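PDB 4IUY: short chain dehydrogenase/reductase from Acinetobacter baumannii, which probably catalyses the NAD(P)(H)-dependent oxidation or reduction of alcohol and carbonyl substrates, as in other short-chain dehydrogenases/reductases. Local coordinates for residues H187-M192 against I201-I206; V191-L196 against G257-E262; S170-V175 against E217-S222. All blocks are in the same frame, centred on the assembly; numbering follows the deposited sequence.

Contact 1 (H187-M192 against I201-I206); sequences HLTEVM and INVNAI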
loop_
_atom_site.group_PDB
_atom_site.type_symbol
_atom_site.label_atom_id
_atom_site.label_comp_id
_atom_site.label_asym_id
_atom_site.label_seq_id
_atom_site.Cartn_x
_atom_site.Cartn_y
_atom_site.Cartn_z
ATOM N N HIS D 187 10.063 -0.519 -5.170
ATOM C CA HIS D 187 9.730 0.832 -5.589
ATOM C C HIS D 187 10.527 1.265 -6.830
ATOM O O HIS D 187 10.023 2.043 -7.655
ATOM C CB HIS D 187 9.927 1.831 -4.452
ATOM C CG HIS D 187 9.287 3.158 -4.698
ATOM N ND1 HIS D 187 8.068 3.286 -5.331
ATOM C CD2 HIS D 187 9.661 4.413 -4.347
ATOM C CE1 HIS D 187 7.733 4.565 -5.388
ATOM N NE2 HIS D 187 8.674 5.269 -4.782
ATOM N N LEU D 188 11.754 0.757 -6.950
ATOM C CA LEU D 188 12.605 1.042 -8.102
ATOM C C LEU D 188 11.966 0.476 -9.364
ATOM O O LEU D 188 12.026 1.088 -10.424
ATOM C CB LEU D 188 14.014 0.470 -7.907
ATOM C CG LEU D 188 15.038 0.822 -9.008
ATOM C CD1 LEU D 188 15.161 2.332 -9.128
ATOM C CD2 LEU D 188 16.396 0.208 -8.750
ATOM N N THR D 189 11.344 -0.688 -9.231
ATOM C CA THR D 189 10.585 -1.268 -10.317
ATOM C C THR D 189 9.528 -0.258 -10.824
ATOM O O THR D 189 9.436 0.013 -12.027
ATOM C CB THR D 189 9.928 -2.597 -9.870
ATOM O OG1 THR D 189 10.942 -3.502 -9.406
ATOM C CG2 THR D 189 9.148 -3.230 -10.999
ATOM N N GLU D 190 8.784 0.342 -9.903
ATOM C CA GLU D 190 7.779 1.349 -10.261
ATOM C C GLU D 190 8.387 2.578 -10.915
ATOM O O GLU D 190 7.861 3.086 -11.923
ATOM C CB GLU D 190 6.982 1.766 -9.028
ATOM C CG GLU D 190 6.273 0.580 -8.348
ATOM C CD GLU D 190 5.590 0.925 -7.015
ATOM O OE1 GLU D 190 6.271 1.403 -6.066
ATOM O OE2 GLU D 190 4.355 0.724 -6.936
ATOM N N VAL D 191 9.482 3.063 -10.325
ATOM C CA VAL D 191 10.176 4.255 -10.825
ATOM C C VAL D 191 10.777 3.997 -12.222
ATOM O O VAL D 191 10.638 4.817 -13.123
ATOM C CB VAL D 191 11.276 4.731 -9.821
ATOM C CG1 VAL D 191 12.085 5.864 -10.402
ATOM C CG2 VAL D 191 10.642 5.175 -8.508
HETATM N N MSE D 192 11.404 2.836 -12.391
HETATM C CA MSE D 192 11.949 2.442 -13.675
HETATM C C MSE D 192 10.833 2.305 -14.701
HETATM O O MSE D 192 10.994 2.687 -15.858
HETATM C CB MSE D 192 12.721 1.146 -13.564
HETATM C CG MSE D 192 14.057 1.251 -12.849
HETATM SE SE MSE D 192 14.841 -0.558 -12.595
HETATM C CE MSE D 192 14.489 -1.278 -14.360
ATOM N N ILE D 201 10.102 -0.046 -23.108
ATOM C CA ILE D 201 10.516 -1.091 -22.201
ATOM C C ILE D 201 9.624 -1.102 -20.975
ATOM O O ILE D 201 9.604 -0.124 -20.232
ATOM C CB ILE D 201 11.959 -0.887 -21.777
ATOM C CG1 ILE D 201 12.875 -1.061 -22.994
ATOM C CG2 ILE D 201 12.357 -1.869 -20.678
ATOM C CD1 ILE D 201 14.293 -0.602 -22.763
ATOM N N ASN D 202 8.895 -2.197 -20.753
ATOM C CA ASN D 202 8.100 -2.288 -19.534
ATOM C C ASN D 202 8.882 -3.004 -18.398
ATOM O O ASN D 202 9.713 -3.891 -18.650
ATOM C CB ASN D 202 6.709 -2.919 -19.783
ATOM C CG ASN D 202 6.786 -4.352 -20.288
ATOM O OD1 ASN D 202 7.808 -4.781 -20.836
ATOM N ND2 ASN D 202 5.691 -5.102 -20.116
ATOM N N VAL D 203 8.611 -2.604 -17.158
ATOM C CA VAL D 203 9.380 -3.069 -16.018
ATOM C C VAL D 203 8.419 -3.524 -14.918
ATOM O O VAL D 203 7.614 -2.737 -14.408
ATOM C CB VAL D 203 10.307 -1.961 -15.472
ATOM C CG1 VAL D 203 11.191 -2.510 -14.356
ATOM C CG2 VAL D 203 11.183 -1.349 -16.615
ATOM N N ASN D 204 8.512 -4.802 -14.561
ATOM C CA ASN D 204 7.614 -5.395 -13.575
ATOM C C ASN D 204 8.334 -6.309 -12.595
ATOM O O ASN D 204 9.492 -6.690 -12.799
ATOM C CB ASN D 204 6.494 -6.156 -14.274
ATOM C CG ASN D 204 5.600 -5.250 -15.056
ATOM O OD1 ASN D 204 4.778 -4.514 -14.489
ATOM N ND2 ASN D 204 5.793 -5.232 -16.368
ATOM N N ALA D 205 7.640 -6.656 -11.520
ATOM C CA ALA D 205 8.227 -7.477 -10.478
ATOM C C ALA D 205 7.383 -8.698 -10.171
ATOM O O ALA D 205 6.171 -8.677 -10.302
ATOM C CB ALA D 205 8.436 -6.626 -9.182
ATOM N N ILE D 206 8.045 -9.758 -9.740
ATOM C CA ILE D 206 7.376 -10.907 -9.181
ATOM C C ILE D 206 7.871 -11.116 -7.759
ATOM O O ILE D 206 9.087 -11.117 -7.510
ATOM C CB ILE D 206 7.659 -12.162 -10.006
ATOM C CG1 ILE D 206 7.038 -11.981 -11.397
ATOM C CG2 ILE D 206 7.089 -13.395 -9.276
ATOM C CD1 ILE D 206 7.453 -13.020 -12.423
#
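T189 lays its methyl against the main chain of strand 202-208, with CG2 3.6 Å from N204 C and 3.9 Å from A205 CB. Segment 187-192 runs nearly antiparallel to strand 202-206 (163°), the closest approach of their axes being 7.2 Å, the packing of helix on sheet in a beta-alpha-beta unit made by strand 159-163, helix 176-196 and strand 202-208. T189 CA and N204 CA are the nearest pair, 6.0 Å apart, and the methyl rests directly on the strand backbone. The rotation about CA-CB (chi1 -57°) splits its branches: CG2 faces the strand, while OG1 lies beside the backbone N and bonds to L185 O one turn back and to N162 ND2. The buried hydroxyl is thus satisfied by helix and sheet together, tying one to the other.

On another face of the helix E190 reaches back to H187, whose ND1 donates to OE1 over 2.7 Å. The carboxylate oxygen lies in the ring plane and is approached on its anti side, and V191 CG2 sits over the centre of one ring face. Since H187 NE2 also bonds to S170 O of the second subunit, both ring nitrogens act as donors, which would favour a protonated imidazole held flat in the subunit interface.

One turn beyond T189, M192, present as selenomethionine, crosses V203 at about a right angle. Its chain bends at chi3 (44°), bringing CE to 3.5 Å from V203 CG1 and 4.0 Å from CG2, while CB rests 4.0 Å from CG1. The flexible selenoether chain fills the corner between helix and strand, where I160 also touches both side chains.

Between the segments the forces are therefore dispersive and hydrophobic, whereas the polar atoms of T189 and N204 are satisfied by neighbouring buried groups.

Contact 2 (V191-L196 against G257-E262); sequences VMAVEL and GITGIE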
loop_
_atom_site.group_PDB
_atom_site.type_symbol
_atom_site.label_atom_id
_atom_site.label_comp_id
_atom_site.label_asym_id
_atom_site.label_seq_id
_atom_site.Cartn_x
_atom_site.Cartn_y
_atom_site.Cartn_z
ATOM N N VAL D 191 9.482 3.063 -10.325
ATOM C CA VAL D 191 10.176 4.255 -10.825
ATOM C C VAL D 191 10.777 3.997 -12.222
ATOM O O VAL D 191 10.638 4.817 -13.123
ATOM C CB VAL D 191 11.276 4.731 -9.821
ATOM C CG1 VAL D 191 12.085 5.864 -10.402
ATOM C CG2 VAL D 191 10.642 5.175 -8.508
HETATM N N MSE D 192 11.404 2.836 -12.391
HETATM C CA MSE D 192 11.949 2.442 -13.675
HETATM C C MSE D 192 10.833 2.305 -14.701
HETATM O O MSE D 192 10.994 2.687 -15.858
HETATM C CB MSE D 192 12.721 1.146 -13.564
HETATM C CG MSE D 192 14.057 1.251 -12.849
HETATM SE SE MSE D 192 14.841 -0.558 -12.595
HETATM C CE MSE D 192 14.489 -1.278 -14.360
ATOM N N ALA D 193 9.693 1.777 -14.284
ATOM C CA ALA D 193 8.600 1.609 -15.230
ATOM C C ALA D 193 8.245 2.960 -15.847
ATOM O O ALA D 193 8.070 3.076 -17.070
ATOM C CB ALA D 193 7.425 1.011 -14.563
ATOM N N VAL D 194 8.195 3.983 -14.999
ATOM C CA VAL D 194 7.880 5.335 -15.443
ATOM C C VAL D 194 8.951 5.910 -16.364
ATOM O O VAL D 194 8.635 6.430 -17.434
ATOM C CB VAL D 194 7.691 6.299 -14.234
ATOM C CG1 VAL D 194 7.655 7.750 -14.715
ATOM C CG2 VAL D 194 6.425 5.929 -13.423
ATOM N N GLU D 195 10.214 5.768 -15.967
ATOM C CA GLU D 195 11.336 6.376 -16.687
ATOM C C GLU D 195 11.771 5.644 -17.959
ATOM O O GLU D 195 12.418 6.234 -18.817
ATOM C CB GLU D 195 12.522 6.604 -15.731
ATOM C CG GLU D 195 12.349 7.876 -14.880
ATOM C CD GLU D 195 13.462 8.105 -13.863
ATOM O OE1 GLU D 195 13.696 7.209 -13.028
ATOM O OE2 GLU D 195 14.109 9.175 -13.901
ATOM N N LEU D 196 11.396 4.372 -18.091
ATOM C CA LEU D 196 11.813 3.594 -19.249
ATOM C C LEU D 196 10.729 3.379 -20.308
ATOM O O LEU D 196 11.008 2.864 -21.401
ATOM C CB LEU D 196 12.381 2.238 -18.799
ATOM C CG LEU D 196 13.611 2.369 -17.905
ATOM C CD1 LEU D 196 14.142 0.980 -17.531
ATOM C CD2 LEU D 196 14.686 3.250 -18.609
ATOM N N GLY D 257 0.873 -4.180 -21.915
ATOM C CA GLY D 257 0.130 -3.058 -21.349
ATOM C C GLY D 257 0.330 -2.889 -19.845
ATOM O O GLY D 257 -0.289 -2.048 -19.194
ATOM N N ILE D 258 1.201 -3.719 -19.292
ATOM C CA ILE D 258 1.446 -3.765 -17.867
ATOM C C ILE D 258 2.844 -3.286 -17.589
ATOM O O ILE D 258 3.786 -3.847 -18.103
ATOM C CB ILE D 258 1.351 -5.229 -17.343
ATOM C CG1 ILE D 258 -0.022 -5.822 -17.624
ATOM C CG2 ILE D 258 1.705 -5.320 -15.843
ATOM C CD1 ILE D 258 -0.130 -7.271 -17.140
ATOM N N THR D 259 2.985 -2.253 -16.775
ATOM C CA THR D 259 4.307 -1.830 -16.342
ATOM C C THR D 259 4.222 -1.231 -14.941
ATOM O O THR D 259 3.248 -0.535 -14.622
ATOM C CB THR D 259 4.995 -0.845 -17.334
ATOM O OG1 THR D 259 6.399 -0.781 -17.033
ATOM C CG2 THR D 259 4.412 0.574 -17.258
ATOM N N GLY D 260 5.226 -1.522 -14.113
ATOM C CA GLY D 260 5.306 -0.935 -12.786
ATOM C C GLY D 260 4.583 -1.671 -11.677
ATOM O O GLY D 260 4.268 -1.069 -10.659
ATOM N N ILE D 261 4.318 -2.962 -11.859
ATOM C CA ILE D 261 3.548 -3.699 -10.869
ATOM C C ILE D 261 4.363 -4.811 -10.244
ATOM O O ILE D 261 5.382 -5.235 -10.791
ATOM C CB ILE D 261 2.228 -4.301 -11.457
ATOM C CG1 ILE D 261 2.519 -5.554 -12.266
ATOM C CG2 ILE D 261 1.475 -3.263 -12.314
ATOM C CD1 ILE D 261 1.305 -6.383 -12.512
ATOM N N GLU D 262 3.894 -5.289 -9.097
ATOM C CA GLU D 262 4.490 -6.443 -8.457
ATOM C C GLU D 262 3.390 -7.479 -8.263
ATOM O O GLU D 262 2.384 -7.225 -7.595
ATOM C CB GLU D 262 5.119 -6.053 -7.115
ATOM C CG GLU D 262 5.703 -7.223 -6.336
ATOM C CD GLU D 262 6.078 -6.843 -4.904
ATOM O OE1 GLU D 262 5.164 -6.575 -4.075
ATOM O OE2 GLU D 262 7.284 -6.851 -4.601
HETATM O O HOH W 1 7.813 0.963 -18.760
#
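A193 buries its methyl against a bend of the 257-262 loop, with CB 3.2 Å from T259 OG1 and 3.4 Å from G260 CA. The packing is tight because both partners are small. Lacking a CB, G260 crowds neither A193 CB nor the carbonyl O of T259 before it, and its positive phi (88°) lets the chain turn there; its CA lies 4.8 Å from that of A193. Alanine suits the helix face because it too is small.

T259 turns its hydroxyl toward the helix, chi1 of -164° setting OG1 opposite the backbone N. The oxygen is buried yet well satisfied: it accepts from V203 N of strand 202-208 and donates to a water at 2.8 Å. That water in turn donates a hydrogen bond to A193 O, 2.7 Å away, so one solvent molecule bridges helix carbonyl and loop hydroxyl.

The loop leads into strand 262-265, the edge strand of the Rossmann-fold sheet within this chain, and G268 of the third subunit packs on T259. The chemistry implies a join that relies on smallness for closeness and on one water, together with the threonine oxygen, for its polar link between helix 176-196, the 257-262 loop and strand 202-208.

Contact 3 (S170-V175 against E217-S222); sequences STNLGV and EEYLTS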
loop_
_atom_site.group_PDB
_atom_site.type_symbol
_atom_site.label_atom_id
_atom_site.label_comp_id
_atom_site.label_asym_id
_atom_site.label_seq_id
_atom_site.Cartn_x
_atom_site.Cartn_y
_atom_site.Cartn_z
ATOM N N SER D 170 5.865 -7.321 3.399
ATOM C CA SER D 170 5.656 -7.996 4.670
ATOM C C SER D 170 6.973 -8.027 5.465
ATOM O O SER D 170 8.059 -7.772 4.930
ATOM C CB SER D 170 5.186 -9.427 4.425
ATOM O OG SER D 170 4.053 -9.430 3.584
ATOM N N THR D 171 6.877 -8.355 6.742
ATOM C CA THR D 171 8.059 -8.452 7.580
ATOM C C THR D 171 8.275 -9.865 8.051
ATOM O O THR D 171 7.345 -10.699 8.083
ATOM C CB THR D 171 7.959 -7.616 8.869
ATOM O OG1 THR D 171 6.987 -8.232 9.720
ATOM C CG2 THR D 171 7.555 -6.158 8.610
ATOM N N ASN D 172 9.517 -10.121 8.439
ATOM C CA ASN D 172 9.808 -11.289 9.226
ATOM C C ASN D 172 11.000 -10.956 10.115
ATOM O O ASN D 172 11.538 -9.840 10.052
ATOM C CB ASN D 172 10.069 -12.501 8.353
ATOM C CG ASN D 172 9.641 -13.779 9.033
ATOM O OD1 ASN D 172 9.408 -13.791 10.243
ATOM N ND2 ASN D 172 9.571 -14.866 8.278
ATOM N N LEU D 173 11.354 -11.877 11.001
ATOM C CA LEU D 173 12.443 -11.651 11.950
ATOM C C LEU D 173 13.784 -12.105 11.405
ATOM O O LEU D 173 13.863 -13.135 10.747
ATOM C CB LEU D 173 12.161 -12.409 13.234
ATOM C CG LEU D 173 10.865 -11.973 13.905
ATOM C CD1 LEU D 173 10.685 -12.793 15.153
ATOM C CD2 LEU D 173 10.902 -10.490 14.214
ATOM N N GLY D 174 14.839 -11.363 11.717
ATOM C CA GLY D 174 16.188 -11.799 11.412
ATOM C C GLY D 174 16.606 -11.530 9.972
ATOM O O GLY D 174 17.595 -12.078 9.508
ATOM N N VAL D 175 15.840 -10.710 9.251
ATOM C CA VAL D 175 16.096 -10.491 7.820
ATOM C C VAL D 175 15.993 -9.016 7.425
ATOM O O VAL D 175 15.594 -8.683 6.304
ATOM C CB VAL D 175 15.135 -11.341 6.963
ATOM C CG1 VAL D 175 15.479 -12.821 7.095
ATOM C CG2 VAL D 175 13.662 -11.094 7.391
ATOM N N GLU D 217 15.864 -25.776 4.302
ATOM C CA GLU D 217 15.161 -27.013 4.601
ATOM C C GLU D 217 14.851 -27.121 6.080
ATOM O O GLU D 217 13.763 -27.540 6.470
ATOM C CB GLU D 217 15.981 -28.224 4.153
ATOM C CG GLU D 217 15.378 -29.563 4.554
ATOM C CD GLU D 217 14.205 -29.980 3.688
ATOM O OE1 GLU D 217 13.720 -29.159 2.875
ATOM O OE2 GLU D 217 13.765 -31.141 3.832
ATOM N N GLU D 218 15.823 -26.745 6.900
ATOM C CA GLU D 218 15.666 -26.818 8.343
ATOM C C GLU D 218 14.607 -25.847 8.857
ATOM O O GLU D 218 13.765 -26.223 9.668
ATOM C CB GLU D 218 17.008 -26.577 9.024
ATOM C CG GLU D 218 18.004 -27.678 8.721
ATOM C CD GLU D 218 19.294 -27.531 9.486
ATOM O OE1 GLU D 218 20.365 -27.676 8.864
ATOM O OE2 GLU D 218 19.238 -27.283 10.709
ATOM N N TYR D 219 14.661 -24.604 8.385
ATOM C CA TYR D 219 13.695 -23.578 8.772
ATOM C C TYR D 219 12.271 -24.020 8.438
ATOM O O TYR D 219 11.368 -23.898 9.266
ATOM C CB TYR D 219 14.030 -22.235 8.102
ATOM C CG TYR D 219 13.033 -21.113 8.364
ATOM C CD1 TYR D 219 12.778 -20.673 9.661
ATOM C CD2 TYR D 219 12.381 -20.464 7.313
ATOM C CE1 TYR D 219 11.883 -19.647 9.910
ATOM C CE2 TYR D 219 11.485 -19.430 7.551
ATOM C CZ TYR D 219 11.242 -19.029 8.854
ATOM O OH TYR D 219 10.356 -18.008 9.111
ATOM N N LEU D 220 12.086 -24.555 7.232
ATOM C CA LEU D 220 10.753 -24.890 6.727
ATOM C C LEU D 220 10.188 -26.203 7.313
ATOM O O LEU D 220 8.997 -26.280 7.625
ATOM C CB LEU D 220 10.729 -24.934 5.184
ATOM C CG LEU D 220 11.057 -23.697 4.326
ATOM C CD1 LEU D 220 10.886 -23.998 2.843
ATOM C CD2 LEU D 220 10.244 -22.460 4.699
ATOM N N THR D 221 11.021 -27.230 7.452
ATOM C CA THR D 221 10.540 -28.531 7.923
ATOM C C THR D 221 10.451 -28.652 9.454
ATOM O O THR D 221 9.884 -29.612 9.982
ATOM C CB THR D 221 11.400 -29.684 7.349
ATOM O OG1 THR D 221 12.766 -29.546 7.774
ATOM C CG2 THR D 221 11.336 -29.674 5.829
ATOM N N SER D 222 10.997 -27.660 10.151
ATOM C CA SER D 222 11.019 -27.610 11.621
ATOM C C SER D 222 9.678 -27.325 12.289
ATOM O O SER D 222 8.628 -27.353 11.655
ATOM C CB SER D 222 12.025 -26.559 12.089
ATOM O OG SER D 222 11.734 -25.293 11.522
#
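N172 ND2 is gripped by two tyrosine hydroxyls, bonding to Y210 OH and, weakly, to Y219 OH at 3.3 Å. In this Rossmann-fold enzyme N172 lies in the loop between strand 159-163 and helix 176-196, and Y219 on the short helix 217-221 after strand 202-208; in relatives the segments following these two strands commonly help shape the substrate cleft. The two side chains approach from opposite directions, the amide and ring planes 55° apart. The bond to Y219 OH is weak because it is long and bent (139° at the hydrogen), and Y210 is the stronger partner.

Asparagine suits the place because its other end is occupied too: L173 N donates to N172 OD1 over 2.8 Å, which probably helps to set the orientation of the amide. Y219 is extended by a chi1 of 176°, with CG opposite the backbone N, and the long ring lets a helix reach a loop it does not otherwise touch. P273 of the fourth subunit packs on N172 and L173, placing the site near the tetramer interface.

The C-terminal end of the short helix is held by T221 and by S222 just after it. T221 N and T221 OG1 meet E217 O from opposite faces of its plane, the hydroxyl at 2.6 Å. S222, the N-cap of the next helix, directs OG to Y219 O, 2.7 Å away and well above the carbonyl plane.

Contacts 1 and 2 are continuous, with about 4 Å between centres: both use helix 176-196, and strand 202-208 is joined to the 257-262 loop by probable hydrogen bonds from G260 N to V203 O (2.7 Å) and from A205 N to I261 O (2.8 Å). Contact 3 is remote within the chain, its centre about 27 Å from that of contact 1 and 30 Å from that of contact 2. The tetramer brings them together: H187 and E195 bond to S170 and G174 of the second subunit. Helix 176-196 corresponds to the one carrying the family's catalytic tyrosine and lysine; contacts 1 and 2 join its later turns to sheet and loop, while contact 3 probably borders the substrate side.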